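Local coordinates for protein RavA (Legionella pneumophila str. Paris, PDB 6WO6) that is a Legionella pneumophila effector of undefined molecular activity that probably acts inside infected host cells, at residues Ser315-Ser318 with Arg319-Met323; Phe279-Asp282 with Leu283-Phe287; Ala288-Phe291 with Pro292-Lys296; Arg259-Glu262 with Arg263-Gly267. The protein carries 2 engineered substitutions. One frame throughout, in Å; residues are numbered along the deposited sequence.

Contact 1 of 4, residues Ser315-Ser318 with Arg319-Met323; sequences SDIS and RKLEM
The carbonyl oxygen of Ser315 takes the backbone N-H of Arg319 at 2.9 Å between O and N, and Ser318 OG lies 2.8 Å from the same Ser315 O, although its proton may go to Arg314 O instead. Further along this turn of helix 311-327, Asp316, Ile317 and Ser318 pass their carbonyls in the same i to i+4 order to Lys320, Leu321 and Glu322. Outside the spine, the carboxylate of Asp316 is shared between two basic side chains. With CG anti to the main-chain N (chi1 177°), it leans along the helix toward the C-terminal end, and Asp316 OD2 reaches Lys320 NZ at 3.2 Å in a salt bridge whose hydrogen bond is weak. Lys320 is fully extended beyond CG; its CE also rests against the carboxylate, and its side chain packs on Phe279. Asp316 OD1 forms a longer salt bridge, 3.6 Å, to Arg319 NH2. The arginine bends at chi2 and chi3 and crosses Asp316 at about a right angle, so that Ser315 O and Asp316 CA lie over one guanidinium face and the two charged planes stand 70° apart. Ile317 and Leu321 touch lightly, CG2 to CD1 at 4.4 Å, where both pack on Phe274. One acid thus answers two bases at the surface, probably as a loose electrostatic network rather than a rigid bidentate pair.

Contact 2 of 4, residues Phe279-Asp282 with Leu283-Phe287; sequences FSVD and LCLEF
The chain runs extended through Phe279 and Ser280 and then turns into the short helix 281-286 at Val281, where the carbonyls of Ser280, Val281 and Asp282 begin the i to i+4 series to the amides of Cys284, Leu285 and Glu286. Ser280 is the N-cap. Its OG accepts the backbone N-H of Leu283, the third residue of the helix, at 3.2 Å and an N-H...O angle of 157°, giving that first-turn amide a side-chain acceptor. Swinging OG away from its own main-chain N (chi1 174°) brings it over the helix start, and Ser280 CB packs at 3.7 Å against Leu283 CB. Phe279, just ahead of the cap, and Cys284, four residues beyond it, occupy the two positions of a hydrophobic staple that closes this cap from the apolar side. The ring of Phe279 also meets Phe273 and Phe274, and helix 311-327 covers this side through Lys320 and Ile324. On a neighbouring side of the helix, Val281 and Leu285, one turn apart, lie alongside each other and point the same way, with Val281 CG1 4.1 Å from Leu285 CD1; Leu285 continues onto Met323 and Ala327. Glu286 sends its carboxylate out of the turn to Lys250 and Ser215, while Leu283 packs on Ser253, so the little helix is joined to helix 246-265 as well. The sulfur-aromatic contact is oblique: Cys284 SG sits 4.8 Å from the centroid of the Phe279 ring, 44° off its normal, and touches CE1 at 4.0 Å.

Contact 3 of 4, residues Ala288-Phe291 with Pro292-Lys296; sequences AILF and PELLK
Leu295 N gives its hydrogen to Phe291 O at 2.9 Å with an N-H...O angle of 149°, meeting the oxygen almost head-on to the carbonyl bond. The neighbouring i to i+4 bond is weak, with Leu294 N 3.4 Å from Leu290 O. Pro292 has no N-H to offer one turn back, and its CD lies 3.4 Å from Ala288 O; that oxygen is taken instead by Phe291 N, in a tighter i to i+3 link of 2.9 Å. The hydrogen missing from Pro292 thus probably leaves no acceptor there without a donor. Outward from this backbone, two pairs of side chains run alongside each other. Leu295 CD1 lies in the plane of the Phe291 ring, at its edge, 3.9 Å from CD2; CG of Phe291 is anti to its carbonyl carbon (chi1 -76°), and Leu295 takes the same setting, which keeps the pair in step. Leu290 and Leu294 repeat this on the adjoining face, CD2 to CD1 at 4.1 Å. Arg258 lies against both of these leucines, Ile261 against Phe291 and Leu265 against Leu295, so helix 246-265 receives both rows. With one sound and one weak turn bond crossing it, the short helix probably depends largely on apolar burial against helix 246-265, helix 214-224, where Leu290 meets Leu223, and helix 311-327, where Phe291 meets Ile324.

Contact 4 of 4, residues Arg259-Glu262 with Arg263-Gly267; sequences RDIE and RNLLG
Arg263 runs alongside Arg259 in the last turns of helix 246-265, which ends in a wider, pi-type turn. The backbone of Arg263 still follows the regular pattern, its N bonding Arg259 O at 2.9 Å. Its side chain is extended as far as NE, and Arg259 NH2 comes within 3.5 Å of Arg263 CD, a contact at the edge and in the plane of the Arg259 guanidinium. Arg259 NH2 and Arg263 NE are equally near, so two like charges stand close on an exposed face and probably rely on solvent for screening. Glu262 lines the same turn and gives its carboxylate to Arg258 one turn earlier. At Ile261 the turn opens: its carbonyl is met by Leu266 N, five residues on, at 3.0 Å, and Asp260 O combines a regular bond from Asn264 N with a weak one from Leu265 N. Ile261 CG2 packs against Leu265 CD2 at 4.1 Å, the two side chains pointing the same way onto Phe273 of helix 270-275. Asp260, with CG anti to its N (chi1 -162°), points its carboxylate forward along the helix to Asn264, the two planes almost perpendicular. Asn264 ND2 reaches Asp260 OD1 at 2.6 Å, nearly along the C-O bond and with the oxygen close to the amide plane.

How the contacts relate
All four are local contacts within the C-terminal group of packed helices of an elongated chain. Contacts 3 and 4 are partly buried and meet most closely: Phe291 CZ packs on Ile261 CD1 at 3.6 Å, and Leu295 reaches both Leu265 and Leu266. Contact 2 joins contact 3 through Cys284 SG against Phe291 CZ, two successive short helices meeting at one ring. Contacts 1 and 2 lie nearer the surface and touch through Met323 with Leu285 and through Lys320 with Phe279. Their chemistry follows from place: charge pairs in contact 1, a capped helix start in contact 2, apolar rows in contact 3, and a mixed polar and apolar helix end in contact 4.

Contact 1 of 4, residues Ser315-Ser318 with Arg319-Met323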
loop_
_atom_site.group_PDB
_atom_site.type_symbol
_atom_site.label_atom_id
_atom_site.label_comp_id
_atom_site.label_asym_id
_atom_site.label_seq_id
_atom_site.Cartn_x
_atom_site.Cartn_y
_atom_site.Cartn_z
ATOM N N SER A 315 -42.199 26.790 7.273
ATOM C CA SER A 315 -42.398 25.762 6.256
ATOM C C SER A 315 -41.095 25.433 5.537
ATOM O O SER A 315 -40.810 24.260 5.268
ATOM C CB SER A 315 -43.463 26.212 5.256
ATOM O OG SER A 315 -43.610 25.263 4.212
ATOM N N ASP A 316 -40.291 26.452 5.222
ATOM C CA ASP A 316 -39.017 26.221 4.550
ATOM C C ASP A 316 -38.070 25.402 5.424
ATOM O O ASP A 316 -37.415 24.465 4.943
ATOM C CB ASP A 316 -38.391 27.566 4.171
ATOM C CG ASP A 316 -37.030 27.422 3.522
ATOM O OD1 ASP A 316 -36.960 26.889 2.393
ATOM O OD2 ASP A 316 -36.032 27.853 4.138
ATOM N N ILE A 317 -38.001 25.731 6.717
ATOM C CA ILE A 317 -37.119 24.999 7.623
ATOM C C ILE A 317 -37.570 23.548 7.752
ATOM O O ILE A 317 -36.746 22.623 7.722
ATOM C CB ILE A 317 -37.055 25.705 8.993
ATOM C CG1 ILE A 317 -36.295 27.029 8.874
ATOM C CG2 ILE A 317 -36.412 24.804 10.043
ATOM C CD1 ILE A 317 -36.177 27.786 10.177
ATOM N N SER A 318 -38.881 23.321 7.889
ATOM C CA SER A 318 -39.367 21.948 8.009
ATOM C C SER A 318 -39.135 21.162 6.722
ATOM O O SER A 318 -38.801 19.970 6.768
ATOM C CB SER A 318 -40.846 21.944 8.392
ATOM O OG SER A 318 -41.562 22.907 7.642
ATOM N N ARG A 319 -39.294 21.813 5.567
ATOM C CA ARG A 319 -39.002 21.164 4.291
ATOM C C ARG A 319 -37.545 20.725 4.225
ATOM O O ARG A 319 -37.239 19.583 3.854
ATOM C CB ARG A 319 -39.327 22.120 3.145
ATOM C CG ARG A 319 -40.112 21.512 1.998
ATOM C CD ARG A 319 -41.008 22.570 1.367
ATOM N NE ARG A 319 -40.270 23.795 1.067
ATOM C CZ ARG A 319 -40.810 25.010 1.043
ATOM N NH1 ARG A 319 -42.099 25.171 1.311
ATOM N NH2 ARG A 319 -40.059 26.069 0.761
ATOM N N LYS A 320 -36.628 21.632 4.577
ATOM C CA LYS A 320 -35.209 21.296 4.549
ATOM C C LYS A 320 -34.889 20.160 5.513
ATOM O O LYS A 320 -34.097 19.267 5.188
ATOM C CB LYS A 320 -34.367 22.529 4.869
ATOM C CG LYS A 320 -34.346 23.560 3.756
ATOM C CD LYS A 320 -33.610 24.819 4.180
ATOM C CE LYS A 320 -33.700 25.899 3.111
ATOM N NZ LYS A 320 -32.994 27.149 3.517
ATOM N N LEU A 321 -35.527 20.133 6.665
ATOM C CA LEU A 321 -35.171 19.070 7.628
ATOM C C LEU A 321 -35.669 17.711 7.147
ATOM O O LEU A 321 -35.019 16.723 7.429
ATOM C CB LEU A 321 -35.780 19.427 8.980
ATOM C CG LEU A 321 -35.036 20.500 9.756
ATOM C CD1 LEU A 321 -35.587 20.616 11.161
ATOM C CD2 LEU A 321 -33.558 20.196 9.792
ATOM N N GLU A 322 -36.798 17.682 6.462
ATOM C CA GLU A 322 -37.395 16.403 6.012
ATOM C C GLU A 322 -36.583 15.869 4.839
ATOM O O GLU A 322 -36.451 14.656 4.714
ATOM C CB GLU A 322 -38.853 16.639 5.629
ATOM C CG GLU A 322 -39.521 15.452 4.963
ATOM C CD GLU A 322 -40.558 15.813 3.912
ATOM O OE1 GLU A 322 -40.194 16.469 2.921
ATOM O OE2 GLU A 322 -41.724 15.439 4.091
ATOM N N MET A 323 -36.070 16.775 4.022
ATOM C CA MET A 323 -35.198 16.377 2.900
ATOM C C MET A 323 -33.875 15.868 3.458
ATOM O O MET A 323 -33.389 14.862 2.964
ATOM C CB MET A 323 -34.916 17.577 2.005
ATOM C CG MET A 323 -33.585 17.507 1.344
ATOM S SD MET A 323 -33.727 18.327 -0.222
ATOM C CE MET A 323 -35.073 17.393 -0.936
#

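Contact 2 of 4, residues Phe279-Asp282 with Leu283-Phe287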
loop_
_atom_site.group_PDB
_atom_site.type_symbol
_atom_site.label_atom_id
_atom_site.label_comp_id
_atom_site.label_asym_id
_atom_site.label_seq_id
_atom_site.Cartn_x
_atom_site.Cartn_y
_atom_site.Cartn_z
ATOM N N PHE A 279 -24.654 28.304 6.689
ATOM C CA PHE A 279 -25.616 27.257 6.389
ATOM C C PHE A 279 -25.537 26.860 4.923
ATOM O O PHE A 279 -25.438 27.714 4.036
ATOM C CB PHE A 279 -27.039 27.701 6.729
ATOM C CG PHE A 279 -28.075 26.635 6.494
ATOM C CD1 PHE A 279 -28.282 25.636 7.432
ATOM C CD2 PHE A 279 -28.836 26.624 5.334
ATOM C CE1 PHE A 279 -29.232 24.647 7.222
ATOM C CE2 PHE A 279 -29.789 25.636 5.118
ATOM C CZ PHE A 279 -29.986 24.647 6.064
ATOM N N SER A 280 -25.588 25.554 4.676
ATOM C CA SER A 280 -25.530 25.017 3.322
ATOM C C SER A 280 -26.375 23.756 3.274
ATOM O O SER A 280 -26.145 22.830 4.057
ATOM C CB SER A 280 -24.087 24.716 2.910
ATOM O OG SER A 280 -24.044 24.068 1.650
ATOM N N VAL A 281 -27.354 23.725 2.369
ATOM C CA VAL A 281 -28.126 22.503 2.166
ATOM C C VAL A 281 -27.233 21.406 1.604
ATOM O O VAL A 281 -27.360 20.232 1.972
ATOM C CB VAL A 281 -29.336 22.776 1.256
ATOM C CG1 VAL A 281 -30.150 21.510 1.054
ATOM C CG2 VAL A 281 -30.203 23.876 1.844
ATOM N N ASP A 282 -26.308 21.772 0.711
ATOM C CA ASP A 282 -25.366 20.800 0.165
ATOM C C ASP A 282 -24.542 20.147 1.270
ATOM O O ASP A 282 -24.324 18.930 1.255
ATOM C CB ASP A 282 -24.450 21.478 -0.854
ATOM C CG ASP A 282 -25.214 22.111 -1.998
ATOM O OD1 ASP A 282 -26.199 21.505 -2.466
ATOM O OD2 ASP A 282 -24.832 23.220 -2.430
ATOM N N LEU A 283 -24.078 20.942 2.237
ATOM C CA LEU A 283 -23.273 20.397 3.325
ATOM C C LEU A 283 -24.098 19.482 4.224
ATOM O O LEU A 283 -23.629 18.410 4.624
ATOM C CB LEU A 283 -22.653 21.538 4.134
ATOM C CG LEU A 283 -21.777 21.130 5.319
ATOM C CD1 LEU A 283 -20.655 20.220 4.857
ATOM C CD2 LEU A 283 -21.216 22.354 6.019
ATOM N N CYS A 284 -25.330 19.882 4.550
ATOM C CA CYS A 284 -26.190 19.029 5.366
ATOM C C CYS A 284 -26.490 17.713 4.660
ATOM O O CYS A 284 -26.521 16.653 5.297
ATOM C CB CYS A 284 -27.487 19.761 5.709
ATOM S SG CYS A 284 -27.295 21.184 6.813
ATOM N N LEU A 285 -26.713 17.758 3.343
ATOM C CA LEU A 285 -26.973 16.531 2.596
ATOM C C LEU A 285 -25.734 15.647 2.535
ATOM O O LEU A 285 -25.833 14.419 2.661
ATOM C CB LEU A 285 -27.455 16.866 1.186
ATOM C CG LEU A 285 -28.818 17.538 1.012
ATOM C CD1 LEU A 285 -29.070 17.844 -0.456
ATOM C CD2 LEU A 285 -29.926 16.672 1.581
ATOM N N GLU A 286 -24.559 16.253 2.343
ATOM C CA GLU A 286 -23.327 15.478 2.235
ATOM C C GLU A 286 -23.064 14.666 3.495
ATOM O O GLU A 286 -22.455 13.592 3.426
ATOM C CB GLU A 286 -22.148 16.411 1.948
ATOM C CG GLU A 286 -20.855 15.705 1.566
ATOM C CD GLU A 286 -19.724 16.680 1.272
ATOM O OE1 GLU A 286 -19.817 17.851 1.695
ATOM O OE2 GLU A 286 -18.742 16.275 0.614
ATOM N N PHE A 287 -23.526 15.153 4.645
ATOM C CA PHE A 287 -23.307 14.518 5.940
ATOM C C PHE A 287 -24.631 14.283 6.655
ATOM O O PHE A 287 -24.743 14.462 7.872
ATOM C CB PHE A 287 -22.365 15.359 6.797
ATOM C CG PHE A 287 -21.018 15.579 6.170
ATOM C CD1 PHE A 287 -20.319 14.521 5.611
ATOM C CD2 PHE A 287 -20.459 16.845 6.123
ATOM C CE1 PHE A 287 -19.076 14.720 5.027
ATOM C CE2 PHE A 287 -19.218 17.052 5.541
ATOM C CZ PHE A 287 -18.526 15.989 4.992
#

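Contact 3 of 4, residues Ala288-Phe291 with Pro292-Lys296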
loop_
_atom_site.group_PDB
_atom_site.type_symbol
_atom_site.label_atom_id
_atom_site.label_comp_id
_atom_site.label_asym_id
_atom_site.label_seq_id
_atom_site.Cartn_x
_atom_site.Cartn_y
_atom_site.Cartn_z
ATOM N N ALA A 288 -25.649 13.858 5.900
ATOM C CA ALA A 288 -26.991 13.712 6.455
ATOM C C ALA A 288 -27.035 12.692 7.586
ATOM O O ALA A 288 -27.882 12.799 8.483
ATOM C CB ALA A 288 -27.971 13.324 5.348
ATOM N N ILE A 289 -26.126 11.711 7.569
ATOM C CA ILE A 289 -26.095 10.670 8.592
ATOM C C ILE A 289 -25.985 11.258 9.993
ATOM O O ILE A 289 -26.371 10.608 10.971
ATOM C CB ILE A 289 -24.934 9.692 8.307
ATOM C CG1 ILE A 289 -25.067 8.423 9.153
ATOM C CG2 ILE A 289 -23.593 10.364 8.559
ATOM C CD1 ILE A 289 -23.957 7.426 8.921
ATOM N N LEU A 290 -25.489 12.490 10.112
ATOM C CA LEU A 290 -25.338 13.108 11.424
ATOM C C LEU A 290 -26.680 13.425 12.074
ATOM O O LEU A 290 -26.772 13.444 13.306
ATOM C CB LEU A 290 -24.509 14.386 11.305
ATOM C CG LEU A 290 -22.994 14.229 11.219
ATOM C CD1 LEU A 290 -22.337 15.561 10.914
ATOM C CD2 LEU A 290 -22.475 13.665 12.523
ATOM N N PHE A 291 -27.727 13.664 11.281
ATOM C CA PHE A 291 -28.901 14.350 11.818
ATOM C C PHE A 291 -29.854 13.478 12.640
ATOM O O PHE A 291 -30.269 13.913 13.723
ATOM C CB PHE A 291 -29.662 15.039 10.683
ATOM C CG PHE A 291 -29.002 16.298 10.206
ATOM C CD1 PHE A 291 -27.951 16.246 9.303
ATOM C CD2 PHE A 291 -29.411 17.529 10.680
ATOM C CE1 PHE A 291 -27.336 17.404 8.870
ATOM C CE2 PHE A 291 -28.799 18.692 10.253
ATOM C CZ PHE A 291 -27.762 18.632 9.347
ATOM N N PRO A 292 -30.245 12.276 12.188
ATOM C CA PRO A 292 -31.190 11.487 13.004
ATOM C C PRO A 292 -30.701 11.208 14.417
ATOM O O PRO A 292 -31.497 11.265 15.361
ATOM C CB PRO A 292 -31.352 10.195 12.193
ATOM C CG PRO A 292 -31.076 10.603 10.794
ATOM C CD PRO A 292 -29.972 11.616 10.897
ATOM N N GLU A 293 -29.410 10.916 14.595
ATOM C CA GLU A 293 -28.884 10.656 15.932
ATOM C C GLU A 293 -28.884 11.923 16.781
ATOM O O GLU A 293 -29.445 11.950 17.882
ATOM C CB GLU A 293 -27.470 10.080 15.841
ATOM C CG GLU A 293 -27.347 8.639 16.305
ATOM C CD GLU A 293 -27.416 7.651 15.156
ATOM O OE1 GLU A 293 -27.242 6.438 15.403
ATOM O OE2 GLU A 293 -27.637 8.086 14.004
ATOM N N LEU A 294 -28.251 12.985 16.282
ATOM C CA LEU A 294 -28.073 14.192 17.080
ATOM C C LEU A 294 -29.376 14.954 17.304
ATOM O O LEU A 294 -29.466 15.734 18.260
ATOM C CB LEU A 294 -27.035 15.097 16.416
ATOM C CG LEU A 294 -25.696 14.421 16.108
ATOM C CD1 LEU A 294 -24.700 15.420 15.546
ATOM C CD2 LEU A 294 -25.133 13.733 17.343
ATOM N N LEU A 295 -30.384 14.750 16.454
ATOM C CA LEU A 295 -31.694 15.363 16.635
ATOM C C LEU A 295 -32.716 14.398 17.221
ATOM O O LEU A 295 -33.910 14.718 17.243
ATOM C CB LEU A 295 -32.218 15.914 15.306
ATOM C CG LEU A 295 -31.401 16.971 14.560
ATOM C CD1 LEU A 295 -32.228 17.557 13.428
ATOM C CD2 LEU A 295 -30.924 18.062 15.497
ATOM N N LYS A 296 -32.285 13.229 17.688
ATOM C CA LYS A 296 -33.220 12.232 18.194
ATOM C C LYS A 296 -33.882 12.745 19.467
ATOM O O LYS A 296 -33.202 13.040 20.455
ATOM C CB LYS A 296 -32.501 10.911 18.458
ATOM C CG LYS A 296 -33.447 9.735 18.631
ATOM C CD LYS A 296 -33.133 8.934 19.880
ATOM C CE LYS A 296 -34.339 8.107 20.300
ATOM N NZ LYS A 296 -35.504 8.969 20.660
#

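Contact 4 of 4, residues Arg259-Glu262 with Arg263-Gly267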
loop_
_atom_site.group_PDB
_atom_site.type_symbol
_atom_site.label_atom_id
_atom_site.label_comp_id
_atom_site.label_asym_id
_atom_site.label_seq_id
_atom_site.Cartn_x
_atom_site.Cartn_y
_atom_site.Cartn_z
ATOM N N ARG A 259 -20.279 20.329 15.095
ATOM C CA ARG A 259 -20.194 21.395 16.091
ATOM C C ARG A 259 -21.300 22.425 15.884
ATOM O O ARG A 259 -21.915 22.893 16.849
ATOM C CB ARG A 259 -18.821 22.067 16.035
ATOM C CG ARG A 259 -18.344 22.599 17.379
ATOM C CD ARG A 259 -17.363 23.753 17.228
ATOM N NE ARG A 259 -17.958 25.014 17.668
ATOM C CZ ARG A 259 -17.275 26.134 17.892
ATOM N NH1 ARG A 259 -15.959 26.160 17.722
ATOM N NH2 ARG A 259 -17.912 27.229 18.292
ATOM N N ASP A 260 -21.561 22.788 14.626
ATOM C CA ASP A 260 -22.621 23.741 14.315
ATOM C C ASP A 260 -23.979 23.217 14.763
ATOM O O ASP A 260 -24.769 23.949 15.374
ATOM C CB ASP A 260 -22.620 24.031 12.812
ATOM C CG ASP A 260 -23.366 25.301 12.454
ATOM O OD1 ASP A 260 -23.808 26.024 13.374
ATOM O OD2 ASP A 260 -23.505 25.575 11.243
ATOM N N ILE A 261 -24.263 21.945 14.470
ATOM C CA ILE A 261 -25.524 21.334 14.883
ATOM C C ILE A 261 -25.666 21.384 16.396
ATOM O O ILE A 261 -26.719 21.754 16.930
ATOM C CB ILE A 261 -25.613 19.888 14.366
ATOM C CG1 ILE A 261 -25.698 19.862 12.841
ATOM C CG2 ILE A 261 -26.807 19.175 14.975
ATOM C CD1 ILE A 261 -25.732 18.465 12.267
ATOM N N GLU A 262 -24.602 21.017 17.115
ATOM C CA GLU A 262 -24.708 20.906 18.566
ATOM C C GLU A 262 -24.775 22.271 19.246
ATOM O O GLU A 262 -25.421 22.405 20.290
ATOM C CB GLU A 262 -23.543 20.084 19.110
ATOM C CG GLU A 262 -23.657 18.601 18.794
ATOM C CD GLU A 262 -22.442 17.806 19.238
ATOM O OE1 GLU A 262 -21.367 18.411 19.443
ATOM O OE2 GLU A 262 -22.565 16.570 19.382
ATOM N N ARG A 263 -24.138 23.292 18.673
ATOM C CA ARG A 263 -24.100 24.605 19.305
ATOM C C ARG A 263 -25.313 25.458 18.945
ATOM O O ARG A 263 -25.948 26.042 19.829
ATOM C CB ARG A 263 -22.809 25.331 18.911
ATOM C CG ARG A 263 -22.515 26.593 19.712
ATOM C CD ARG A 263 -21.241 27.274 19.213
ATOM N NE ARG A 263 -20.684 28.214 20.188
ATOM C CZ ARG A 263 -20.973 29.513 20.233
ATOM N NH1 ARG A 263 -21.819 30.043 19.358
ATOM N NH2 ARG A 263 -20.414 30.285 21.158
ATOM N N ASN A 264 -25.650 25.540 17.657
ATOM C CA ASN A 264 -26.677 26.458 17.185
ATOM C C ASN A 264 -28.022 25.787 16.939
ATOM O O ASN A 264 -29.062 26.366 17.273
ATOM C CB ASN A 264 -26.206 27.153 15.905
ATOM C CG ASN A 264 -24.971 28.005 16.133
ATOM O OD1 ASN A 264 -24.897 28.763 17.100
ATOM N ND2 ASN A 264 -23.987 27.873 15.249
ATOM N N LEU A 265 -28.037 24.584 16.363
ATOM C CA LEU A 265 -29.309 23.917 16.106
ATOM C C LEU A 265 -29.921 23.352 17.379
ATOM O O LEU A 265 -31.150 23.337 17.518
ATOM C CB LEU A 265 -29.132 22.805 15.067
ATOM C CG LEU A 265 -30.437 22.149 14.603
ATOM C CD1 LEU A 265 -31.401 23.207 14.097
ATOM C CD2 LEU A 265 -30.172 21.116 13.529
ATOM N N LEU A 266 -29.095 22.898 18.317
ATOM C CA LEU A 266 -29.579 22.369 19.583
ATOM C C LEU A 266 -29.453 23.371 20.722
ATOM O O LEU A 266 -29.600 22.992 21.890
ATOM C CB LEU A 266 -28.839 21.076 19.924
ATOM C CG LEU A 266 -29.033 19.990 18.864
ATOM C CD1 LEU A 266 -28.424 18.667 19.299
ATOM C CD2 LEU A 266 -30.512 19.831 18.564
ATOM N N GLY A 267 -29.190 24.634 20.411
ATOM C CA GLY A 267 -29.131 25.694 21.396
ATOM C C GLY A 267 -30.471 26.361 21.609
ATOM O O GLY A 267 -31.531 25.743 21.468
#